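Local coordinates for UDP-N-acetylglucosamine 2-epimerase (Methanocaldococcus jannaschii, PDB 4NES), which probably catalyses the reversible C-2 epimerisation of UDP-N-acetylglucosamine to UDP-N-acetylmannosamine, at residues 67-78 with 97-105; 293-303 with 337-348. All blocks are in the same frame, centred on the assembly; numbering follows the deposited sequence.

In the fold
The two contacts lie on opposite sides of the chain's centre, their own centres 35 Å apart, and each belongs to one of the two alpha/beta domains of this GT-B fold, each built on a parallel beta-sheet. Contact 1 packs helices beside the seven-stranded sheet and helps to form the UDP-N-acetylglucosamine pocket and the dimer interface. Contact 2 fastens residues 337-348 over the end of helix 289-298 and the start of strand 302-304 in the six-stranded sheet, and carries Glu294 of the UDP site. The nearest atoms of contacts 1 and 2 are about 13 Å apart. Neither touches His207, the probable active-site residue: the side chains of His67 and Glu293 each lie about 11 Å from its side chain.

Contact 1. Residues 67-78 with 97-105; sequences HGEQTGKMLIEI and NTVLAGALV. With UD1 (uridine-diphosphate-N-acetylglucosamine), chain B.
His67, Gln70 and Asn97 meet in the UDP-N-acetylglucosamine pocket, where the helices on either side of strand 89-93 in the chain pack together. The axes of 67-78 and 97-105 approach to 8.8 Å and cross at -40°. Asn97 is a knob among His67, Gln70, Thr71 and Met74. Its CG stands beside the backbone N (chi1 -74°), and this turns the amide toward helix 67-78. From there ND2 gives one hydrogen to His67 ND1 (3.0 Å), nearly straight at 174°, and the other to Gln70 OE1 (2.9 Å), in the plane of that carbonyl. Imidazole and amide planes stand steeply to each other, and the amide comes to the edge of the ring with ND2 tilted somewhat out of the ring plane. Thr71 lines this hole with OG1 near the Asn97 amide, while that hydroxyl bonds back into its own helix, OG1 to His67 O at 2.7 Å.

The ligand lies at the start of helix 97-108. Asn97 N donates to UD1 O7' at 2.9 Å, and the acetyl methyl C8' rests at the edge of the imidazole, 3.6 Å from His67 CE1. Farther along, Ala101 is the second knob; its CB comes within a tight 3.5 Å of selenomethionine Met74 CB, which suits a small residue. Ile78 CD1 rests against the backbone of Gly102. Leu75 CD2 closes on Val105 CG2 at 3.7 Å, the two side chains running past each other in opposite directions.

An asparagine suits this place because it offers both donor and acceptor. With ND2 spent twice on helix 67-78 and OD1 taken by Asn132 and by Lys108 of the second subunit, the amide is held against flipping. Ligand pocket, helix pair and dimer interface are joined through one residue, the ligand by its backbone N and the rest by its amide.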
loop_
_atom_site.group_PDB
_atom_site.type_symbol
_atom_site.label_atom_id
_atom_site.label_comp_id
_atom_site.label_asym_id
_atom_site.label_seq_id
_atom_site.Cartn_x
_atom_site.Cartn_y
_atom_site.Cartn_z
ATOM N N HIS A 67 -6.001 8.283 -10.293
ATOM C CA HIS A 67 -5.609 7.156 -9.448
ATOM C C HIS A 67 -6.434 7.033 -8.182
ATOM O O HIS A 67 -6.860 5.949 -7.821
ATOM C CB HIS A 67 -4.132 7.246 -9.061
ATOM C CG HIS A 67 -3.199 7.032 -10.206
ATOM N ND1 HIS A 67 -2.960 5.785 -10.744
ATOM C CD2 HIS A 67 -2.441 7.900 -10.911
ATOM C CE1 HIS A 67 -2.106 5.899 -11.742
ATOM N NE2 HIS A 67 -1.771 7.172 -11.866
ATOM N N GLY A 68 -6.648 8.141 -7.483
ATOM C CA GLY A 68 -7.389 8.084 -6.235
ATOM C C GLY A 68 -8.846 7.746 -6.468
ATOM O O GLY A 68 -9.425 6.920 -5.755
ATOM N N GLU A 69 -9.436 8.358 -7.491
ATOM C CA GLU A 69 -10.819 8.088 -7.867
ATOM C C GLU A 69 -11.019 6.617 -8.249
ATOM O O GLU A 69 -11.905 5.937 -7.731
ATOM C CB GLU A 69 -11.220 9.006 -9.030
ATOM C CG GLU A 69 -12.583 8.708 -9.635
ATOM C CD GLU A 69 -12.776 9.333 -11.012
ATOM O OE1 GLU A 69 -11.803 9.887 -11.573
ATOM O OE2 GLU A 69 -13.908 9.262 -11.535
ATOM N N GLN A 70 -10.174 6.125 -9.143
ATOM C CA GLN A 70 -10.300 4.773 -9.664
ATOM C C GLN A 70 -10.002 3.737 -8.582
ATOM O O GLN A 70 -10.780 2.803 -8.375
ATOM C CB GLN A 70 -9.336 4.620 -10.835
ATOM C CG GLN A 70 -9.434 3.317 -11.586
ATOM C CD GLN A 70 -8.370 3.227 -12.656
ATOM O OE1 GLN A 70 -7.182 3.164 -12.349
ATOM N NE2 GLN A 70 -8.785 3.246 -13.919
ATOM N N THR A 71 -8.891 3.916 -7.869
ATOM C CA THR A 71 -8.511 2.962 -6.829
ATOM C C THR A 71 -9.524 2.996 -5.679
ATOM O O THR A 71 -9.890 1.956 -5.147
ATOM C CB THR A 71 -7.099 3.247 -6.299
ATOM O OG1 THR A 71 -6.185 3.330 -7.403
ATOM C CG2 THR A 71 -6.636 2.154 -5.345
ATOM N N GLY A 72 -9.984 4.190 -5.312
ATOM C CA GLY A 72 -10.979 4.329 -4.257
ATOM C C GLY A 72 -12.291 3.620 -4.552
ATOM O O GLY A 72 -12.819 2.885 -3.710
ATOM N N LYS A 73 -12.821 3.825 -5.755
ATOM C CA LYS A 73 -14.021 3.112 -6.172
ATOM C C LYS A 73 -13.788 1.598 -6.144
ATOM O O LYS A 73 -14.670 0.828 -5.751
ATOM C CB LYS A 73 -14.429 3.546 -7.576
ATOM C CG LYS A 73 -14.958 4.973 -7.682
ATOM C CD LYS A 73 -15.129 5.309 -9.157
ATOM C CE LYS A 73 -15.565 6.734 -9.407
ATOM N NZ LYS A 73 -15.803 6.920 -10.872
HETATM N N MSE A 74 -12.602 1.169 -6.563
HETATM C CA MSE A 74 -12.269 -0.250 -6.527
HETATM C C MSE A 74 -12.269 -0.815 -5.111
HETATM O O MSE A 74 -12.775 -1.910 -4.894
HETATM C CB MSE A 74 -10.916 -0.520 -7.192
HETATM C CG MSE A 74 -10.895 -0.323 -8.685
HETATM SE SE MSE A 74 -9.078 -0.364 -9.395
HETATM C CE MSE A 74 -9.571 -0.301 -11.272
ATOM N N LEU A 75 -11.705 -0.087 -4.145
ATOM C CA LEU A 75 -11.716 -0.563 -2.757
ATOM C C LEU A 75 -13.145 -0.736 -2.265
ATOM O O LEU A 75 -13.476 -1.745 -1.637
ATOM C CB LEU A 75 -10.990 0.402 -1.813
ATOM C CG LEU A 75 -9.495 0.639 -2.029
ATOM C CD1 LEU A 75 -8.932 1.553 -0.942
ATOM C CD2 LEU A 75 -8.737 -0.673 -2.055
ATOM N N ILE A 76 -13.992 0.251 -2.538
ATOM C CA ILE A 76 -15.389 0.168 -2.120
ATOM C C ILE A 76 -16.107 -1.024 -2.748
ATOM O O ILE A 76 -16.758 -1.807 -2.048
ATOM C CB ILE A 76 -16.150 1.468 -2.450
ATOM C CG1 ILE A 76 -15.559 2.631 -1.657
ATOM C CG2 ILE A 76 -17.632 1.323 -2.136
ATOM C CD1 ILE A 76 -15.841 3.979 -2.275
ATOM N N GLU A 77 -15.979 -1.172 -4.058
ATOM C CA GLU A 77 -16.767 -2.170 -4.769
ATOM C C GLU A 77 -16.222 -3.585 -4.637
ATOM O O GLU A 77 -16.998 -4.534 -4.539
ATOM C CB GLU A 77 -16.918 -1.794 -6.244
ATOM C CG GLU A 77 -17.689 -0.500 -6.459
ATOM C CD GLU A 77 -19.082 -0.539 -5.867
ATOM O OE1 GLU A 77 -19.777 -1.559 -6.041
ATOM O OE2 GLU A 77 -19.488 0.459 -5.240
ATOM N N ILE A 78 -14.901 -3.732 -4.609
ATOM C CA ILE A 78 -14.318 -5.052 -4.407
ATOM C C ILE A 78 -14.675 -5.538 -3.009
ATOM O O ILE A 78 -14.987 -6.706 -2.815
ATOM C CB ILE A 78 -12.784 -5.054 -4.594
ATOM C CG1 ILE A 78 -12.414 -4.825 -6.054
ATOM C CG2 ILE A 78 -12.165 -6.365 -4.152
ATOM C CD1 ILE A 78 -10.915 -4.663 -6.260
ATOM N N ASN A 97 -3.622 -0.704 -11.080
ATOM C CA ASN A 97 -4.410 -0.240 -9.938
ATOM C C ASN A 97 -5.385 -1.307 -9.437
ATOM O O ASN A 97 -5.656 -1.386 -8.243
ATOM C CB ASN A 97 -5.153 1.058 -10.255
ATOM C CG ASN A 97 -4.237 2.260 -10.286
ATOM O OD1 ASN A 97 -3.067 2.185 -9.906
ATOM N ND2 ASN A 97 -4.773 3.393 -10.732
ATOM N N THR A 98 -5.892 -2.131 -10.351
ATOM C CA THR A 98 -6.758 -3.236 -9.977
ATOM C C THR A 98 -6.056 -4.193 -9.015
ATOM O O THR A 98 -6.653 -4.647 -8.035
ATOM C CB THR A 98 -7.229 -3.995 -11.221
ATOM O OG1 THR A 98 -8.174 -3.180 -11.932
ATOM C CG2 THR A 98 -7.887 -5.306 -10.825
ATOM N N VAL A 99 -4.782 -4.481 -9.283
ATOM C CA VAL A 99 -3.999 -5.385 -8.444
ATOM C C VAL A 99 -3.870 -4.835 -7.026
ATOM O O VAL A 99 -4.117 -5.539 -6.043
ATOM C CB VAL A 99 -2.596 -5.599 -9.039
ATOM C CG1 VAL A 99 -1.696 -6.358 -8.072
ATOM C CG2 VAL A 99 -2.707 -6.314 -10.369
ATOM N N LEU A 100 -3.473 -3.574 -6.920
ATOM C CA LEU A 100 -3.316 -2.959 -5.612
ATOM C C LEU A 100 -4.636 -2.933 -4.853
ATOM O O LEU A 100 -4.681 -3.274 -3.676
ATOM C CB LEU A 100 -2.762 -1.543 -5.742
ATOM C CG LEU A 100 -2.666 -0.784 -4.418
ATOM C CD1 LEU A 100 -1.681 -1.474 -3.489
ATOM C CD2 LEU A 100 -2.266 0.684 -4.643
ATOM N N ALA A 101 -5.718 -2.560 -5.529
ATOM C CA ALA A 101 -7.010 -2.449 -4.856
ATOM C C ALA A 101 -7.461 -3.817 -4.353
ATOM O O ALA A 101 -7.921 -3.952 -3.220
ATOM C CB ALA A 101 -8.049 -1.837 -5.776
ATOM N N GLY A 102 -7.324 -4.835 -5.197
ATOM C CA GLY A 102 -7.709 -6.173 -4.786
ATOM C C GLY A 102 -6.926 -6.643 -3.577
ATOM O O GLY A 102 -7.501 -7.209 -2.638
ATOM N N ALA A 103 -5.612 -6.435 -3.605
ATOM C CA ALA A 103 -4.747 -6.859 -2.499
ATOM C C ALA A 103 -5.044 -6.107 -1.204
ATOM O O ALA A 103 -5.068 -6.707 -0.124
ATOM C CB ALA A 103 -3.276 -6.698 -2.879
ATOM N N LEU A 104 -5.250 -4.801 -1.314
ATOM C CA LEU A 104 -5.516 -3.986 -0.147
ATOM C C LEU A 104 -6.848 -4.355 0.504
ATOM O O LEU A 104 -6.937 -4.423 1.731
ATOM C CB LEU A 104 -5.476 -2.509 -0.516
ATOM C CG LEU A 104 -5.624 -1.549 0.660
ATOM C CD1 LEU A 104 -4.685 -1.930 1.807
ATOM C CD2 LEU A 104 -5.329 -0.141 0.182
ATOM N N VAL A 105 -7.879 -4.603 -0.299
ATOM C CA VAL A 105 -9.155 -5.017 0.269
ATOM C C VAL A 105 -8.996 -6.353 0.984
ATOM O O VAL A 105 -9.407 -6.506 2.133
ATOM C CB VAL A 105 -10.268 -5.146 -0.799
ATOM C CG1 VAL A 105 -11.500 -5.800 -0.191
ATOM C CG2 VAL A 105 -10.627 -3.790 -1.386
HETATM C "C1'" UD1 B . -3.183 0.477 -17.346
HETATM C "C2'" UD1 B . -2.176 0.167 -16.282
HETATM C "C3'" UD1 B . -0.884 -0.170 -16.853
HETATM C "C4'" UD1 B . -0.953 -1.236 -17.860
HETATM C "C5'" UD1 B . -2.024 -0.936 -18.877
HETATM C "C6'" UD1 B . -2.270 -2.072 -19.797
HETATM C "C7'" UD1 B . -2.577 1.445 -14.093
HETATM C "C8'" UD1 B . -2.306 2.695 -13.311
HETATM N "N2'" UD1 B . -1.989 1.355 -15.410
HETATM O "O1'" UD1 B . -2.767 1.594 -18.047
HETATM O "O3'" UD1 B . 0.017 -0.557 -15.800
HETATM O "O4'" UD1 B . 0.293 -1.393 -18.519
HETATM O "O5'" UD1 B . -3.269 -0.668 -18.240
HETATM O "O6'" UD1 B . -2.656 -1.711 -21.070
HETATM O "O7'" UD1 B . -3.277 0.543 -13.625
HETATM N N1 UD1 B . -8.903 3.655 -22.185
HETATM C C2 UD1 B . -9.843 3.354 -23.083
HETATM N N3 UD1 B . -10.426 2.157 -23.077
HETATM C C4 UD1 B . -10.097 1.232 -22.165
HETATM C C5 UD1 B . -9.122 1.510 -21.218
HETATM C C6 UD1 B . -8.519 2.757 -21.247
HETATM O O2 UD1 B . -10.173 4.165 -23.927
HETATM O O4 UD1 B . -10.709 0.012 -22.175
HETATM C C1B UD1 B . -8.232 4.976 -22.188
HETATM C C2B UD1 B . -8.950 6.034 -21.453
HETATM O "O2'" UD1 B . -8.766 7.267 -22.103
HETATM C C3B UD1 B . -8.291 6.051 -20.167
HETATM C C4B UD1 B . -6.878 5.790 -20.540
HETATM O O4B UD1 B . -6.921 4.881 -21.624
HETATM O O3B UD1 B . -8.450 7.244 -19.441
HETATM C C5B UD1 B . -6.088 5.194 -19.431
HETATM O O5B UD1 B . -6.654 4.053 -18.838
HETATM P PA UD1 B . -6.072 3.486 -17.516
HETATM O O1A UD1 B . -6.178 4.537 -16.454
HETATM O O2A UD1 B . -6.817 2.240 -17.163
HETATM O O3A UD1 B . -4.542 3.226 -17.713
HETATM P PB UD1 B . -3.771 2.472 -18.889
HETATM O O1B UD1 B . -2.961 3.490 -19.622
HETATM O O2B UD1 B . -4.713 1.633 -19.708
#

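Contact 2. Residues 293-303 with 337-348; sequences EEACILKVPCI and MLNKKRNWKNPF. With UDP (uridine-5'-diphosphate), chain C.
Trp344 meets the end of helix 289-298 with both edge and face of its indole. At the edge, NE1 donates to Cys296 O (2.9 Å, 163°), on a lone pair in the carbonyl plane. Over one face, toward its rim, lies Lys299 CD, 4.1 Å from the centroid of the five-membered ring, a CH-pi contact. A bend at chi2 (-63°) carries the lysine along the ring until NZ reaches Trp344 O at 2.7 Å. Lysine suits both tasks, greasy in its length and charged at its end. Lys299 also closes the helix: its positive phi and the bonds of Lys299 N to Cys296 O and Val300 N to Ala295 O make a Schellman motif. With an alanine at Trp344, Cys296 O would keep Lys299 N but lose the indole donor, and the lysine chain is likely to turn more freely over the gap left by the ring. Beyond the turn, Pro301 CD sits over the centre of the Arg342 guanidinium, 3.5 Å from CZ, and Pro301 CB packs against selenomethionine Met337 CB. At the other end Phe348 CE2 touches CG of Glu293, a residue whose carboxylate is paired with Arg311 and Lys15. Next to it, Glu294 accepts hydrogen bonds from both ribose hydroxyls of UDP, OE1 from O2' and OE2 from O3'.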
loop_
_atom_site.group_PDB
_atom_site.type_symbol
_atom_site.label_atom_id
_atom_site.label_comp_id
_atom_site.label_asym_id
_atom_site.label_seq_id
_atom_site.Cartn_x
_atom_site.Cartn_y
_atom_site.Cartn_z
ATOM N N GLU A 293 8.928 -9.164 -22.558
ATOM C CA GLU A 293 9.015 -10.592 -22.283
ATOM C C GLU A 293 8.754 -11.435 -23.524
ATOM O O GLU A 293 9.510 -12.359 -23.819
ATOM C CB GLU A 293 8.044 -10.964 -21.160
ATOM C CG GLU A 293 8.484 -10.392 -19.818
ATOM C CD GLU A 293 7.358 -10.248 -18.813
ATOM O OE1 GLU A 293 6.180 -10.377 -19.199
ATOM O OE2 GLU A 293 7.665 -9.983 -17.630
ATOM N N GLU A 294 7.689 -11.114 -24.251
ATOM C CA GLU A 294 7.357 -11.851 -25.464
ATOM C C GLU A 294 8.431 -11.747 -26.535
ATOM O O GLU A 294 8.735 -12.735 -27.197
ATOM C CB GLU A 294 5.992 -11.414 -25.994
ATOM C CG GLU A 294 4.895 -11.845 -25.037
ATOM C CD GLU A 294 3.572 -11.174 -25.277
ATOM O OE1 GLU A 294 3.522 -10.130 -25.968
ATOM O OE2 GLU A 294 2.568 -11.683 -24.744
ATOM N N ALA A 295 9.008 -10.559 -26.702
ATOM C CA ALA A 295 10.091 -10.377 -27.664
ATOM C C ALA A 295 11.232 -11.331 -27.315
ATOM O O ALA A 295 11.788 -12.006 -28.185
ATOM C CB ALA A 295 10.568 -8.930 -27.657
ATOM N N CYS A 296 11.546 -11.426 -26.028
ATOM C CA CYS A 296 12.626 -12.287 -25.588
ATOM C C CYS A 296 12.299 -13.758 -25.875
ATOM O O CYS A 296 13.123 -14.514 -26.416
ATOM C CB CYS A 296 12.880 -12.055 -24.100
ATOM S SG CYS A 296 14.236 -13.011 -23.402
ATOM N N ILE A 297 11.080 -14.155 -25.536
ATOM C CA ILE A 297 10.630 -15.527 -25.724
ATOM C C ILE A 297 10.621 -15.926 -27.198
ATOM O O ILE A 297 11.036 -17.041 -27.557
ATOM C CB ILE A 297 9.227 -15.690 -25.109
ATOM C CG1 ILE A 297 9.303 -15.540 -23.582
ATOM C CG2 ILE A 297 8.603 -17.033 -25.514
ATOM C CD1 ILE A 297 7.966 -15.203 -22.921
ATOM N N LEU A 298 10.175 -15.010 -28.051
ATOM C CA LEU A 298 10.050 -15.262 -29.482
ATOM C C LEU A 298 11.356 -15.076 -30.249
ATOM O O LEU A 298 11.391 -15.289 -31.469
ATOM C CB LEU A 298 8.981 -14.349 -30.075
ATOM C CG LEU A 298 7.575 -14.601 -29.552
ATOM C CD1 LEU A 298 6.618 -13.507 -30.019
ATOM C CD2 LEU A 298 7.089 -15.979 -29.996
ATOM N N LYS A 299 12.419 -14.693 -29.539
ATOM C CA LYS A 299 13.748 -14.475 -30.127
ATOM C C LYS A 299 13.742 -13.354 -31.170
ATOM O O LYS A 299 14.362 -13.462 -32.236
ATOM C CB LYS A 299 14.311 -15.753 -30.759
ATOM C CG LYS A 299 14.264 -16.965 -29.870
ATOM C CD LYS A 299 15.109 -16.811 -28.629
ATOM C CE LYS A 299 15.000 -18.081 -27.782
ATOM N NZ LYS A 299 15.670 -17.954 -26.468
ATOM N N VAL A 300 13.022 -12.283 -30.863
ATOM C CA VAL A 300 12.992 -11.109 -31.714
ATOM C C VAL A 300 13.636 -9.987 -30.927
ATOM O O VAL A 300 13.219 -9.714 -29.811
ATOM C CB VAL A 300 11.533 -10.739 -32.083
ATOM C CG1 VAL A 300 11.487 -9.500 -32.950
ATOM C CG2 VAL A 300 10.849 -11.911 -32.799
ATOM N N PRO A 301 14.674 -9.345 -31.485
ATOM C CA PRO A 301 15.352 -8.286 -30.730
ATOM C C PRO A 301 14.404 -7.166 -30.303
ATOM O O PRO A 301 13.500 -6.775 -31.050
ATOM C CB PRO A 301 16.385 -7.745 -31.731
ATOM C CG PRO A 301 16.567 -8.837 -32.721
ATOM C CD PRO A 301 15.243 -9.521 -32.830
ATOM N N CYS A 302 14.624 -6.657 -29.098
ATOM C CA CYS A 302 13.751 -5.655 -28.516
ATOM C C CYS A 302 14.530 -4.385 -28.180
ATOM O O CYS A 302 15.686 -4.444 -27.736
ATOM C CB CYS A 302 13.091 -6.223 -27.254
ATOM S SG CYS A 302 11.747 -5.206 -26.593
ATOM N N ILE A 303 13.904 -3.237 -28.415
ATOM C CA ILE A 303 14.439 -1.960 -27.966
ATOM C C ILE A 303 13.385 -1.319 -27.084
ATOM O O ILE A 303 12.247 -1.101 -27.517
ATOM C CB ILE A 303 14.787 -1.045 -29.147
ATOM C CG1 ILE A 303 15.974 -1.615 -29.915
ATOM C CG2 ILE A 303 15.099 0.371 -28.651
ATOM C CD1 ILE A 303 16.188 -0.962 -31.262
HETATM N N MSE A 337 20.876 -4.024 -32.827
HETATM C CA MSE A 337 19.881 -5.094 -32.815
HETATM C C MSE A 337 19.608 -5.694 -34.197
HETATM O O MSE A 337 19.255 -6.866 -34.305
HETATM C CB MSE A 337 18.593 -4.606 -32.155
HETATM C CG MSE A 337 18.745 -4.348 -30.667
HETATM SE SE MSE A 337 19.620 -5.852 -29.775
HETATM C CE MSE A 337 18.462 -5.994 -28.233
ATOM N N LEU A 338 19.783 -4.896 -35.246
ATOM C CA LEU A 338 19.650 -5.376 -36.623
ATOM C C LEU A 338 20.692 -6.449 -36.946
ATOM O O LEU A 338 20.459 -7.323 -37.785
ATOM C CB LEU A 338 19.807 -4.206 -37.597
ATOM C CG LEU A 338 18.650 -3.793 -38.507
ATOM C CD1 LEU A 338 17.309 -4.293 -37.997
ATOM C CD2 LEU A 338 18.639 -2.282 -38.669
ATOM N N ASN A 339 21.839 -6.374 -36.275
ATOM C CA ASN A 339 22.944 -7.302 -36.512
ATOM C C ASN A 339 23.092 -8.348 -35.411
ATOM O O ASN A 339 23.989 -9.194 -35.454
ATOM C CB ASN A 339 24.250 -6.526 -36.677
ATOM C CG ASN A 339 24.279 -5.699 -37.950
ATOM O OD1 ASN A 339 24.683 -6.185 -39.007
ATOM N ND2 ASN A 339 23.847 -4.446 -37.857
ATOM N N LYS A 340 22.201 -8.284 -34.429
ATOM C CA LYS A 340 22.223 -9.185 -33.285
ATOM C C LYS A 340 21.785 -10.599 -33.671
ATOM O O LYS A 340 20.732 -10.782 -34.283
ATOM C CB LYS A 340 21.303 -8.623 -32.198
ATOM C CG LYS A 340 21.046 -9.544 -31.022
ATOM C CD LYS A 340 22.245 -9.613 -30.096
ATOM C CE LYS A 340 21.942 -10.500 -28.903
ATOM N NZ LYS A 340 23.153 -10.778 -28.087
ATOM N N LYS A 341 22.594 -11.597 -33.328
ATOM C CA LYS A 341 22.196 -12.988 -33.524
ATOM C C LYS A 341 21.027 -13.301 -32.599
ATOM O O LYS A 341 21.087 -13.015 -31.400
ATOM C CB LYS A 341 23.351 -13.938 -33.215
ATOM C CG LYS A 341 24.543 -13.829 -34.146
ATOM C CD LYS A 341 25.678 -14.706 -33.635
ATOM C CE LYS A 341 26.210 -15.611 -34.727
ATOM N NZ LYS A 341 25.100 -16.322 -35.414
ATOM N N ARG A 342 19.975 -13.903 -33.143
ATOM C CA ARG A 342 18.765 -14.141 -32.362
ATOM C C ARG A 342 18.868 -15.416 -31.550
ATOM O O ARG A 342 17.998 -16.288 -31.594
ATOM C CB ARG A 342 17.538 -14.110 -33.266
ATOM C CG ARG A 342 17.509 -12.802 -34.019
ATOM C CD ARG A 342 16.348 -12.629 -34.959
ATOM N NE ARG A 342 16.488 -11.342 -35.631
ATOM C CZ ARG A 342 15.477 -10.618 -36.094
ATOM N NH1 ARG A 342 14.232 -11.052 -35.959
ATOM N NH2 ARG A 342 15.716 -9.453 -36.683
ATOM N N ASN A 343 19.971 -15.514 -30.820
ATOM C CA ASN A 343 20.145 -16.552 -29.833
ATOM C C ASN A 343 20.418 -15.905 -28.485
ATOM O O ASN A 343 21.226 -14.982 -28.365
ATOM C CB ASN A 343 21.230 -17.564 -30.249
ATOM C CG ASN A 343 22.638 -17.136 -29.859
ATOM O OD1 ASN A 343 23.003 -15.965 -29.958
ATOM N ND2 ASN A 343 23.440 -18.099 -29.424
ATOM N N TRP A 344 19.665 -16.350 -27.491
ATOM C CA TRP A 344 19.886 -15.982 -26.109
ATOM C C TRP A 344 19.102 -16.945 -25.247
ATOM O O TRP A 344 18.210 -17.630 -25.733
ATOM C CB TRP A 344 19.472 -14.528 -25.824
ATOM C CG TRP A 344 18.132 -14.110 -26.363
ATOM C CD1 TRP A 344 16.896 -14.433 -25.859
ATOM C CD2 TRP A 344 17.899 -13.236 -27.475
ATOM N NE1 TRP A 344 15.915 -13.822 -26.607
ATOM C CE2 TRP A 344 16.503 -13.095 -27.613
ATOM C CE3 TRP A 344 18.738 -12.575 -28.383
ATOM C CZ2 TRP A 344 15.927 -12.303 -28.614
ATOM C CZ3 TRP A 344 18.166 -11.795 -29.381
ATOM C CH2 TRP A 344 16.771 -11.672 -29.488
ATOM N N LYS A 345 19.458 -16.998 -23.972
ATOM C CA LYS A 345 18.756 -17.820 -22.995
ATOM C C LYS A 345 17.358 -17.272 -22.720
ATOM O O LYS A 345 17.150 -16.072 -22.831
ATOM C CB LYS A 345 19.587 -17.857 -21.711
ATOM C CG LYS A 345 18.816 -17.761 -20.407
ATOM C CD LYS A 345 19.687 -18.279 -19.272
ATOM C CE LYS A 345 19.061 -18.052 -17.913
ATOM N NZ LYS A 345 19.192 -16.636 -17.525
ATOM N N ASN A 346 16.395 -18.143 -22.409
ATOM C CA ASN A 346 15.123 -17.664 -21.858
ATOM C C ASN A 346 15.102 -17.830 -20.352
ATOM O O ASN A 346 15.122 -18.945 -19.831
ATOM C CB ASN A 346 13.875 -18.300 -22.490
ATOM C CG ASN A 346 12.565 -17.796 -21.843
ATOM O OD1 ASN A 346 12.211 -16.598 -21.920
ATOM N ND2 ASN A 346 11.844 -18.718 -21.214
ATOM N N PRO A 347 15.065 -16.703 -19.644
ATOM C CA PRO A 347 15.153 -16.638 -18.189
ATOM C C PRO A 347 13.805 -16.847 -17.510
ATOM O O PRO A 347 13.759 -16.906 -16.283
ATOM C CB PRO A 347 15.635 -15.210 -17.951
ATOM C CG PRO A 347 15.046 -14.435 -19.092
ATOM C CD PRO A 347 15.067 -15.367 -20.268
ATOM N N PHE A 348 12.728 -16.975 -18.281
ATOM C CA PHE A 348 11.396 -16.896 -17.686
ATOM C C PHE A 348 10.684 -18.221 -17.453
ATOM O O PHE A 348 9.510 -18.234 -17.069
ATOM C CB PHE A 348 10.518 -15.940 -18.494
ATOM C CG PHE A 348 11.036 -14.534 -18.523
ATOM C CD1 PHE A 348 11.306 -13.858 -17.338
ATOM C CD2 PHE A 348 11.282 -13.897 -19.732
ATOM C CE1 PHE A 348 11.794 -12.563 -17.360
ATOM C CE2 PHE A 348 11.772 -12.600 -19.761
ATOM C CZ PHE A 348 12.025 -11.935 -18.574
HETATM N N1 UDP C . -1.071 -7.142 -26.811
HETATM C C2 UDP C . -2.096 -7.560 -27.591
HETATM N N3 UDP C . -2.522 -6.783 -28.611
HETATM C C4 UDP C . -1.965 -5.584 -28.889
HETATM C C5 UDP C . -0.904 -5.117 -28.102
HETATM C C6 UDP C . -0.483 -5.934 -27.046
HETATM O O2 UDP C . -2.640 -8.646 -27.378
HETATM O O4 UDP C . -2.448 -4.820 -29.947
HETATM C "C1'" UDP C . -0.592 -7.921 -25.655
HETATM C "C2'" UDP C . 0.782 -8.343 -25.639
HETATM O "O2'" UDP C . 0.961 -9.483 -26.448
HETATM C "C3'" UDP C . 1.051 -8.553 -24.210
HETATM C "C4'" UDP C . 0.152 -7.625 -23.541
HETATM O "O4'" UDP C . -0.674 -7.055 -24.526
HETATM O "O3'" UDP C . 0.789 -9.855 -23.765
HETATM C "C5'" UDP C . 0.850 -6.498 -22.859
HETATM O "O5'" UDP C . -0.055 -5.557 -22.335
HETATM P PA UDP C . 0.280 -4.012 -22.237
HETATM O O1A UDP C . -0.991 -3.242 -22.521
HETATM O O2A UDP C . 1.391 -3.679 -23.210
HETATM O O3A UDP C . 0.680 -3.688 -20.746
HETATM P PB UDP C . 1.951 -3.950 -19.865
HETATM O O1B UDP C . 2.508 -5.336 -20.154
HETATM O O2B UDP C . 2.959 -2.862 -20.132
HETATM O O3B UDP C . 1.398 -3.838 -18.471
HETATM O O HOH W 1 18.061 -19.000 -28.547
#